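Local coordinates for protein nicotinamide-nucleotide adenylyltransferase NadR family / Ribosylnicotinamide kinase (Lactococcus lactis subsp. cremoris, PDB 6GYE) that binds nicotinamide riboside and probably phosphorylates it to nicotinamide mononucleotide, a step on the way to NAD+, at residues Q33-A38 with E72-E77; K81-N86 with F105-H110; K270-K275 with M314-S319. One frame throughout, in Å; residues are numbered along the deposited sequence. Where two conformers were deposited one is given.

Contact 1. Residues Q33-A38 with E72-E77; sequences QIYKCA and EAFNDE
The carboxylate of Glu77 comes to the rim of the Tyr35 ring, its CD lying near the ring plane, while Phe74 CE1 approaches the same ring obliquely. Phe74 has Glu77 CG at its own edge, so glutamate, tyrosine and phenylalanine close into one cluster. The only hydrogen bond between the segments runs from Tyr35 OH to Glu77 OE2, at 2.7 Å. It meets the oxygen from above, 44° out of the carboxylate plane. The Glu77 chain folds about its CB-CG bond (chi2 -71°), which turns the acid back toward the phenol. A tyrosine suits this place because its length carries a hydroxyl from the exposed side of the helix across to the loop, while the outer end of the side chain touches Phe74, Tyr35 CZ lying 3.9 Å from Phe74 CE1. Deeper in, Ile34 CD1 packs at 3.9 Å on Phe74 CZ, a branched apolar chain against a buried ring. Phe74 follows helix 63-73, so the C-terminal end of that helix is joined to the side of helix 28-40. Ile34 and Phe74 rest on Leu46 of strand 43-50, and Ile34 and Tyr35 also touch Ile80 of strand 80-86, placing the contact on the Rossmann-like parallel sheet.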
loop_
_atom_site.group_PDB
_atom_site.type_symbol
_atom_site.label_atom_id
_atom_site.label_comp_id
_atom_site.label_asym_id
_atom_site.label_seq_id
_atom_site.Cartn_x
_atom_site.Cartn_y
_atom_site.Cartn_z
ATOM N N GLN A 33 -4.574 9.065 -20.784
ATOM C CA GLN A 33 -4.127 10.340 -21.339
ATOM C C GLN A 33 -2.652 10.290 -21.692
ATOM O O GLN A 33 -2.245 10.796 -22.746
ATOM C CB GLN A 33 -4.398 11.492 -20.368
ATOM C CG GLN A 33 -5.868 11.878 -20.278
ATOM C CD GLN A 33 -6.077 13.236 -19.637
ATOM O OE1 GLN A 33 -5.245 13.708 -18.859
ATOM N NE2 GLN A 33 -7.197 13.873 -19.958
ATOM N N ILE A 34 -1.844 9.660 -20.833
ATOM C CA ILE A 34 -0.401 9.632 -21.050
ATOM C C ILE A 34 -0.071 8.869 -22.324
ATOM O O ILE A 34 0.733 9.329 -23.148
ATOM C CB ILE A 34 0.309 9.036 -19.820
ATOM C CG1 ILE A 34 0.268 10.050 -18.670
ATOM C CG2 ILE A 34 1.757 8.593 -20.158
ATOM C CD1 ILE A 34 0.499 9.440 -17.302
ATOM N N TYR A 35 -0.714 7.713 -22.531
ATOM C CA TYR A 35 -0.422 6.952 -23.741
ATOM C C TYR A 35 -0.924 7.648 -25.004
ATOM O O TYR A 35 -0.308 7.488 -26.064
ATOM C CB TYR A 35 -0.987 5.530 -23.616
ATOM C CG TYR A 35 -0.165 4.724 -22.623
ATOM C CD1 TYR A 35 1.231 4.710 -22.711
ATOM C CD2 TYR A 35 -0.761 4.024 -21.584
ATOM C CE1 TYR A 35 2.006 3.997 -21.807
ATOM C CE2 TYR A 35 0.004 3.320 -20.676
ATOM C CZ TYR A 35 1.387 3.307 -20.797
ATOM O OH TYR A 35 2.137 2.615 -19.895
ATOM N N LYS A 36 -2.014 8.433 -24.925
ATOM C CA LYS A 36 -2.390 9.252 -26.078
ATOM C C LYS A 36 -1.340 10.312 -26.333
ATOM O O LYS A 36 -0.930 10.531 -27.479
ATOM C CB LYS A 36 -3.763 9.908 -25.886
ATOM C CG LYS A 36 -4.922 8.936 -25.975
ATOM C CD LYS A 36 -6.274 9.634 -26.015
ATOM C CE LYS A 36 -7.384 8.609 -25.998
ATOM N NZ LYS A 36 -8.690 9.224 -26.207
ATOM N N CYS A 37 -0.882 10.959 -25.263
ATOM C CA CYS A 37 0.171 11.957 -25.367
ATOM C C CYS A 37 1.456 11.357 -25.941
ATOM O O CYS A 37 2.139 11.992 -26.757
ATOM C CB CYS A 37 0.401 12.559 -23.985
ATOM S SG CYS A 37 1.566 13.891 -23.902
ATOM N N ALA A 38 1.794 10.125 -25.542
ATOM C CA ALA A 38 2.995 9.478 -26.053
ATOM C C ALA A 38 2.835 9.034 -27.496
ATOM O O ALA A 38 3.840 8.866 -28.193
ATOM C CB ALA A 38 3.382 8.284 -25.180
ATOM N N GLU A 72 8.630 3.212 -11.290
ATOM C CA GLU A 72 8.386 1.785 -11.432
ATOM C C GLU A 72 7.232 1.535 -12.394
ATOM O O GLU A 72 7.293 0.622 -13.227
ATOM C CB GLU A 72 8.117 1.162 -10.061
ATOM C CG GLU A 72 8.027 -0.348 -10.096
ATOM C CD GLU A 72 7.658 -0.985 -8.750
ATOM O OE1 GLU A 72 7.873 -0.377 -7.666
ATOM O OE2 GLU A 72 7.122 -2.112 -8.792
ATOM N N ALA A 73 6.180 2.351 -12.298
ATOM C CA ALA A 73 4.996 2.149 -13.123
ATOM C C ALA A 73 5.318 2.283 -14.595
ATOM O O ALA A 73 4.731 1.578 -15.417
ATOM C CB ALA A 73 3.898 3.140 -12.737
ATOM N N PHE A 74 6.254 3.160 -14.946
ATOM C CA PHE A 74 6.661 3.361 -16.331
ATOM C C PHE A 74 8.082 2.835 -16.584
ATOM O O PHE A 74 8.855 3.416 -17.349
ATOM C CB PHE A 74 6.493 4.838 -16.701
ATOM C CG PHE A 74 5.032 5.294 -16.709
ATOM C CD1 PHE A 74 4.213 5.036 -17.808
ATOM C CD2 PHE A 74 4.470 5.914 -15.599
ATOM C CE1 PHE A 74 2.868 5.419 -17.825
ATOM C CE2 PHE A 74 3.128 6.299 -15.593
ATOM C CZ PHE A 74 2.317 6.055 -16.716
ATOM N N ASN A 75 8.440 1.699 -15.968
ATOM C CA ASN A 75 9.809 1.185 -16.066
ATOM C C ASN A 75 10.109 0.479 -17.381
ATOM O O ASN A 75 11.243 0.035 -17.580
ATOM C CB ASN A 75 10.138 0.238 -14.899
ATOM C CG ASN A 75 9.302 -1.053 -14.897
ATOM O OD1 ASN A 75 8.470 -1.289 -15.764
ATOM N ND2 ASN A 75 9.555 -1.904 -13.910
ATOM N N ASP A 76 9.135 0.346 -18.267
ATOM C CA ASP A 76 9.292 -0.399 -19.512
ATOM C C ASP A 76 8.790 0.426 -20.684
ATOM O O ASP A 76 8.046 -0.066 -21.537
ATOM C CB ASP A 76 8.567 -1.746 -19.438
ATOM C CG ASP A 76 8.876 -2.645 -20.630
ATOM O OD1 ASP A 76 9.943 -2.487 -21.262
ATOM O OD2 ASP A 76 8.024 -3.496 -20.959
ATOM N N GLU A 77 9.125 1.719 -20.697
ATOM C CA GLU A 77 8.689 2.643 -21.739
ATOM C C GLU A 77 9.894 3.276 -22.420
ATOM O O GLU A 77 10.800 3.793 -21.755
ATOM C CB GLU A 77 7.781 3.741 -21.187
ATOM C CG GLU A 77 6.515 3.246 -20.491
ATOM C CD GLU A 77 5.488 2.675 -21.460
ATOM O OE1 GLU A 77 5.653 2.877 -22.692
ATOM O OE2 GLU A 77 4.538 2.011 -20.976
#

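Contact 2. Residues K81-N86 with F105-H110; sequences KVSMLN and FELIHH
Leu107 reaches from the helix to strand 81-86 and fits its two methyl groups over the backbone between Ser83 and Leu85. Strand and helix run nearly antiparallel, at 154°, with axes 9.4 Å apart at their closest, as expected where a helix leads back across the sheet in a beta-alpha-beta crossover. The leucine's first torsion, chi1 -97°, is well off the usual staggered value. With chi2 close to anti, this carries both branches onto the strand: Leu107 CD1 and Leu107 CD2 sit astride Met84 O, at 3.4 and 3.6 Å. Leu107 CD1 also meets Ser83 OG at 3.5 Å in the conformer described, and Leu107 CD2 touches Ser83 CB at 4.0 Å. On the other flank Leu85 CB lies 4.1 Å from Leu107 CD1.

The strand side chains divide the work. Ser83 is small enough to let the helix come close. Its OG lies between the backbone N and the carbonyl carbon (chi1 67°), which sets it beside Leu107 CD1, and in this same conformer the hydroxyl bonds to Leu46 O in the neighbouring strand. The side chain of Leu85 touches Trp100 and Arg103, an earlier part of the same helix. Met84 has its CB directed away from the helix, and its side chain touches Leu63 and Phe67 of helix 63-73, so it offers Leu107 chiefly its carbonyl. On the helix, Phe105 and His109 turn elsewhere, to Tyr143 and Asp139.

Chemically the contact is one apolar side chain pressed on a mixed surface of carbonyl, hydroxyl and methylene. Cohesion around Leu107 therefore comes from van der Waals fit and from hiding methyls at the edge of the sheet, and here shape probably matters more than directional bonding.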
loop_
_atom_site.group_PDB
_atom_site.type_symbol
_atom_site.label_atom_id
_atom_site.label_comp_id
_atom_site.label_asym_id
_atom_site.label_seq_id
_atom_site.Cartn_x
_atom_site.Cartn_y
_atom_site.Cartn_z
ATOM N N LYS A 81 9.718 9.552 -19.697
ATOM C CA LYS A 81 10.581 9.842 -18.564
ATOM C C LYS A 81 9.741 10.436 -17.441
ATOM O O LYS A 81 8.767 11.148 -17.693
ATOM C CB LYS A 81 11.695 10.818 -18.961
ATOM C CG LYS A 81 12.705 11.147 -17.856
ATOM C CD LYS A 81 13.632 9.978 -17.580
ATOM C CE LYS A 81 14.683 10.302 -16.518
ATOM N NZ LYS A 81 15.515 9.096 -16.238
ATOM N N VAL A 82 10.122 10.133 -16.201
ATOM C CA VAL A 82 9.431 10.611 -15.004
ATOM C C VAL A 82 10.377 11.509 -14.227
ATOM O O VAL A 82 11.519 11.116 -13.938
ATOM C CB VAL A 82 8.957 9.457 -14.100
ATOM C CG1 VAL A 82 8.354 10.028 -12.820
ATOM C CG2 VAL A 82 7.948 8.574 -14.823
ATOM N N SER A 83 9.897 12.701 -13.872
ATOM C CA SER A 83 10.708 13.695 -13.187
ATOM C C SER A 83 9.892 14.346 -12.077
ATOM O O SER A 83 8.658 14.312 -12.077
ATOM C CB SER A 83 11.222 14.760 -14.160
ATOM O OG SER A 83 10.149 15.542 -14.652
ATOM N N MET A 84 10.603 14.961 -11.138
ATOM C CA MET A 84 10.031 15.486 -9.909
ATOM C C MET A 84 10.108 17.004 -9.925
ATOM O O MET A 84 11.181 17.563 -10.184
ATOM C CB MET A 84 10.804 14.938 -8.707
ATOM C CG MET A 84 10.009 14.727 -7.448
ATOM S SD MET A 84 11.011 13.996 -6.134
ATOM C CE MET A 84 11.880 15.439 -5.530
ATOM N N LEU A 85 8.970 17.670 -9.665
ATOM C CA LEU A 85 8.920 19.123 -9.480
ATOM C C LEU A 85 8.621 19.404 -8.013
ATOM O O LEU A 85 7.471 19.314 -7.581
ATOM C CB LEU A 85 7.883 19.793 -10.371
ATOM C CG LEU A 85 7.840 21.320 -10.177
ATOM C CD1 LEU A 85 9.220 21.911 -10.373
ATOM C CD2 LEU A 85 6.884 21.976 -11.133
ATOM N N ASN A 86 9.668 19.735 -7.259
ATOM C CA ASN A 86 9.570 20.036 -5.834
ATOM C C ASN A 86 9.113 21.485 -5.651
ATOM O O ASN A 86 9.800 22.422 -6.082
ATOM C CB ASN A 86 10.933 19.797 -5.175
ATOM C CG ASN A 86 10.901 19.929 -3.656
ATOM O OD1 ASN A 86 10.105 20.681 -3.089
ATOM N ND2 ASN A 86 11.798 19.214 -2.992
ATOM N N PHE A 105 11.404 24.751 -16.244
ATOM C CA PHE A 105 12.208 24.728 -17.458
ATOM C C PHE A 105 13.574 24.110 -17.209
ATOM O O PHE A 105 14.160 23.508 -18.116
ATOM C CB PHE A 105 12.318 26.132 -18.033
ATOM C CG PHE A 105 11.048 26.601 -18.663
ATOM C CD1 PHE A 105 10.643 26.081 -19.883
ATOM C CD2 PHE A 105 10.239 27.522 -18.024
ATOM C CE1 PHE A 105 9.454 26.488 -20.470
ATOM C CE2 PHE A 105 9.058 27.937 -18.602
ATOM C CZ PHE A 105 8.660 27.415 -19.831
ATOM N N GLU A 106 14.096 24.236 -15.992
ATOM C CA GLU A 106 15.308 23.504 -15.663
ATOM C C GLU A 106 15.080 22.001 -15.795
ATOM O O GLU A 106 15.921 21.287 -16.351
ATOM C CB GLU A 106 15.770 23.885 -14.263
ATOM C CG GLU A 106 17.064 23.236 -13.842
ATOM C CD GLU A 106 17.724 24.002 -12.723
ATOM O OE1 GLU A 106 18.959 24.187 -12.771
ATOM O OE2 GLU A 106 16.996 24.455 -11.813
ATOM N N LEU A 107 13.923 21.513 -15.332
ATOM C CA LEU A 107 13.583 20.099 -15.476
ATOM C C LEU A 107 13.581 19.676 -16.936
ATOM O O LEU A 107 14.107 18.617 -17.288
ATOM C CB LEU A 107 12.208 19.828 -14.877
ATOM C CG LEU A 107 12.015 19.292 -13.467
ATOM C CD1 LEU A 107 10.591 18.757 -13.339
ATOM C CD2 LEU A 107 13.017 18.233 -13.161
ATOM N N ILE A 108 12.963 20.482 -17.797
ATOM C CA ILE A 108 12.923 20.177 -19.226
ATOM C C ILE A 108 14.334 20.137 -19.802
ATOM O O ILE A 108 14.688 19.240 -20.578
ATOM C CB ILE A 108 12.055 21.211 -19.961
ATOM C CG1 ILE A 108 10.609 21.120 -19.489
ATOM C CG2 ILE A 108 12.164 21.022 -21.472
ATOM C CD1 ILE A 108 9.688 22.065 -20.203
ATOM N N HIS A 109 15.150 21.132 -19.458
ATOM C CA HIS A 109 16.512 21.176 -19.977
ATOM C C HIS A 109 17.302 19.941 -19.549
ATOM O O HIS A 109 17.970 19.300 -20.367
ATOM C CB HIS A 109 17.200 22.462 -19.519
ATOM C CG HIS A 109 16.568 23.710 -20.055
ATOM N ND1 HIS A 109 16.734 24.944 -19.461
ATOM C CD2 HIS A 109 15.762 23.917 -21.126
ATOM C CE1 HIS A 109 16.062 25.856 -20.144
ATOM N NE2 HIS A 109 15.461 25.258 -21.157
ATOM N N HIS A 110 17.220 19.582 -18.267
ATOM C CA HIS A 110 18.033 18.488 -17.747
ATOM C C HIS A 110 17.638 17.151 -18.363
ATOM O O HIS A 110 18.501 16.313 -18.646
ATOM C CB HIS A 110 17.906 18.428 -16.223
ATOM C CG HIS A 110 18.842 17.455 -15.575
ATOM N ND1 HIS A 110 20.209 17.488 -15.772
ATOM C CD2 HIS A 110 18.608 16.413 -14.743
ATOM C CE1 HIS A 110 20.774 16.514 -15.080
ATOM N NE2 HIS A 110 19.825 15.848 -14.448
#

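Contact 3. Residues K270-K275 with M314-S319; sequences KLYLPK and MEWEES
Tyr272, at the end of helix 262-272, lays its ring against the loop before helix 320-333 in the P-loop NTPase-type kinase domain. From CB, directed toward that loop, the chain enters the ring with CG anti to the carbonyl carbon (chi1 -60°). One ring face is backed by CB of the preceding Leu271. Over the centre of the opposite face sits Glu315 OE1, 3.6 Å above the plane. The carboxylate lies only 20° from parallel to the ring, a flat-on-flat arrangement reached through the bent glutamate chain. Its oxygen is about equally far from all six ring carbons: Tyr272 CE1 is nearest to Glu315 OE1, at 3.7 Å, and Tyr272 CZ is 3.9 Å from it. Along the other flank Tyr272 CD2 lies 4.1 Å from Trp316 NE1, and Tyr272 CE2 meets Trp316 CD1 at 3.9 Å. The phenol and the indole's five-membered ring have planes 17° apart but are displaced so far, with centroids 5.4 Å from each other, that little of one covers the other.

Tyrosine suits this semi-exposed place, since its ring gives carbon surface to the tryptophan and its polar tip can face the loop backbone. Replacing Tyr272 with alanine would take away the ring, and is likely to strip Trp316 of the flat surface beside it and open a gap between helix end and loop. Trp316 itself continues inward to stack with Tyr268 and His313 and to touch Ala189. At the tip, Tyr272 OH stops 3.7 Å from Ser319 OG, too far for a hydrogen bond.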
loop_
_atom_site.group_PDB
_atom_site.type_symbol
_atom_site.label_atom_id
_atom_site.label_comp_id
_atom_site.label_asym_id
_atom_site.label_seq_id
_atom_site.Cartn_x
_atom_site.Cartn_y
_atom_site.Cartn_z
ATOM N N LYS A 270 7.475 -14.752 24.061
ATOM C CA LYS A 270 7.434 -14.277 25.442
ATOM C C LYS A 270 7.145 -15.421 26.401
ATOM O O LYS A 270 7.729 -15.490 27.487
ATOM C CB LYS A 270 6.392 -13.160 25.591
ATOM C CG LYS A 270 6.359 -12.496 26.962
ATOM C CD LYS A 270 7.676 -11.772 27.273
ATOM C CE LYS A 270 7.550 -10.816 28.457
ATOM N NZ LYS A 270 7.148 -9.429 28.022
ATOM N N LEU A 271 6.274 -16.348 26.001
ATOM C CA LEU A 271 5.876 -17.436 26.886
ATOM C C LEU A 271 6.924 -18.526 26.991
ATOM O O LEU A 271 7.038 -19.159 28.043
ATOM C CB LEU A 271 4.566 -18.060 26.420
ATOM C CG LEU A 271 3.332 -17.187 26.631
ATOM C CD1 LEU A 271 2.082 -17.934 26.234
ATOM C CD2 LEU A 271 3.282 -16.807 28.082
ATOM N N TYR A 272 7.675 -18.793 25.926
ATOM C CA TYR A 272 8.508 -19.986 25.900
ATOM C C TYR A 272 10.004 -19.732 25.774
ATOM O O TYR A 272 10.783 -20.640 26.073
ATOM C CB TYR A 272 8.065 -20.915 24.758
ATOM C CG TYR A 272 6.623 -21.360 24.901
ATOM C CD1 TYR A 272 6.246 -22.250 25.899
ATOM C CD2 TYR A 272 5.641 -20.894 24.041
ATOM C CE1 TYR A 272 4.934 -22.663 26.040
ATOM C CE2 TYR A 272 4.321 -21.302 24.177
ATOM C CZ TYR A 272 3.976 -22.185 25.177
ATOM O OH TYR A 272 2.672 -22.595 25.319
ATOM N N LEU A 273 10.430 -18.562 25.373
ATOM C CA LEU A 273 11.874 -18.398 25.305
ATOM C C LEU A 273 12.420 -17.916 26.637
ATOM O O LEU A 273 11.716 -17.261 27.414
ATOM C CB LEU A 273 12.244 -17.395 24.215
ATOM C CG LEU A 273 12.212 -17.821 22.748
ATOM C CD1 LEU A 273 12.542 -16.627 21.867
ATOM C CD2 LEU A 273 13.201 -18.961 22.492
ATOM N N PRO A 274 13.688 -18.199 26.924
ATOM C CA PRO A 274 14.339 -17.534 28.059
ATOM C C PRO A 274 14.344 -16.026 27.859
ATOM O O PRO A 274 14.331 -15.527 26.733
ATOM C CB PRO A 274 15.762 -18.111 28.049
ATOM C CG PRO A 274 15.659 -19.396 27.318
ATOM C CD PRO A 274 14.577 -19.173 26.274
ATOM N N LYS A 275 14.341 -15.298 28.976
ATOM C CA LYS A 275 14.258 -13.841 28.926
ATOM C C LYS A 275 15.332 -13.253 28.021
ATOM O O LYS A 275 15.060 -12.362 27.211
ATOM C CB LYS A 275 14.375 -13.259 30.339
ATOM C CG LYS A 275 13.603 -14.036 31.411
ATOM C CD LYS A 275 14.470 -15.103 32.112
ATOM C CE LYS A 275 13.972 -16.531 31.852
ATOM N NZ LYS A 275 14.900 -17.543 32.440
ATOM N N MET A 314 1.636 -29.499 19.120
ATOM C CA MET A 314 1.341 -30.308 20.302
ATOM C C MET A 314 1.592 -29.531 21.594
ATOM O O MET A 314 0.784 -29.599 22.528
ATOM C CB MET A 314 2.148 -31.610 20.270
ATOM C CG MET A 314 1.410 -32.837 20.845
ATOM S SD MET A 314 -0.089 -33.353 19.960
ATOM C CE MET A 314 -1.294 -33.341 21.288
ATOM N N GLU A 315 2.699 -28.781 21.671
ATOM C CA GLU A 315 2.991 -28.013 22.881
ATOM C C GLU A 315 2.222 -26.698 22.945
ATOM O O GLU A 315 1.840 -26.264 24.038
ATOM C CB GLU A 315 4.488 -27.724 22.988
ATOM C CG GLU A 315 4.879 -26.973 24.256
ATOM C CD GLU A 315 6.055 -26.034 24.048
ATOM O OE1 GLU A 315 5.882 -25.002 23.361
ATOM O OE2 GLU A 315 7.152 -26.329 24.574
ATOM N N TRP A 316 1.982 -26.057 21.796
ATOM C CA TRP A 316 1.194 -24.828 21.748
ATOM C C TRP A 316 -0.284 -25.058 22.061
ATOM O O TRP A 316 -1.040 -24.082 22.141
ATOM C CB TRP A 316 1.351 -24.144 20.376
ATOM C CG TRP A 316 2.724 -23.519 20.150
ATOM C CD1 TRP A 316 3.784 -23.513 21.030
ATOM C CD2 TRP A 316 3.175 -22.801 18.980
ATOM N NE1 TRP A 316 4.853 -22.838 20.477
ATOM C CE2 TRP A 316 4.510 -22.396 19.224
ATOM C CE3 TRP A 316 2.580 -22.463 17.755
ATOM C CZ2 TRP A 316 5.258 -21.669 18.285
ATOM C CZ3 TRP A 316 3.331 -21.739 16.820
ATOM C CH2 TRP A 316 4.653 -21.352 17.095
ATOM N N GLU A 317 -0.718 -26.317 22.191
ATOM C CA GLU A 317 -2.124 -26.613 22.457
ATOM C C GLU A 317 -2.518 -26.273 23.894
ATOM O O GLU A 317 -3.613 -25.752 24.131
ATOM C CB GLU A 317 -2.417 -28.084 22.161
ATOM C CG GLU A 317 -3.015 -28.340 20.785
ATOM C CD GLU A 317 -3.172 -29.821 20.488
ATOM O OE1 GLU A 317 -3.061 -30.200 19.305
ATOM O OE2 GLU A 317 -3.401 -30.607 21.435
ATOM N N GLU A 318 -1.655 -26.573 24.864
ATOM C CA GLU A 318 -1.990 -26.401 26.273
ATOM C C GLU A 318 -1.716 -24.967 26.729
ATOM O O GLU A 318 -0.907 -24.245 26.138
ATOM C CB GLU A 318 -1.213 -27.408 27.133
ATOM C CG GLU A 318 -1.558 -27.418 28.632
ATOM C CD GLU A 318 -3.038 -27.654 28.931
ATOM O OE1 GLU A 318 -3.776 -28.151 28.054
ATOM O OE2 GLU A 318 -3.465 -27.339 30.060
ATOM N N SER A 319 -2.422 -24.557 27.792
ATOM C CA SER A 319 -2.354 -23.189 28.316
ATOM C C SER A 319 -2.851 -22.193 27.270
ATOM O O SER A 319 -2.172 -21.226 26.914
ATOM C CB SER A 319 -0.944 -22.840 28.794
ATOM O OG SER A 319 -0.102 -22.544 27.693
#

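Following the chain from the N terminus, contact 1 closes first: helix 28-40 meets the turn after helix 63-73, enclosing strand 43-50. The chain then passes into strand 80-86, and contact 2 closes a shorter loop by bringing helix 95-110 back to that edge strand. The two are in series, 16 Å apart between centres, and both belong to the five-stranded sheet of the N-terminal part. Contact 3 closes last, joining the end of helix 262-272 to the loop before helix 320-333 in the kinase part. It lies about 53 Å from contact 1 and 57 Å from contact 2, between centres. No loop lies within another and none cross.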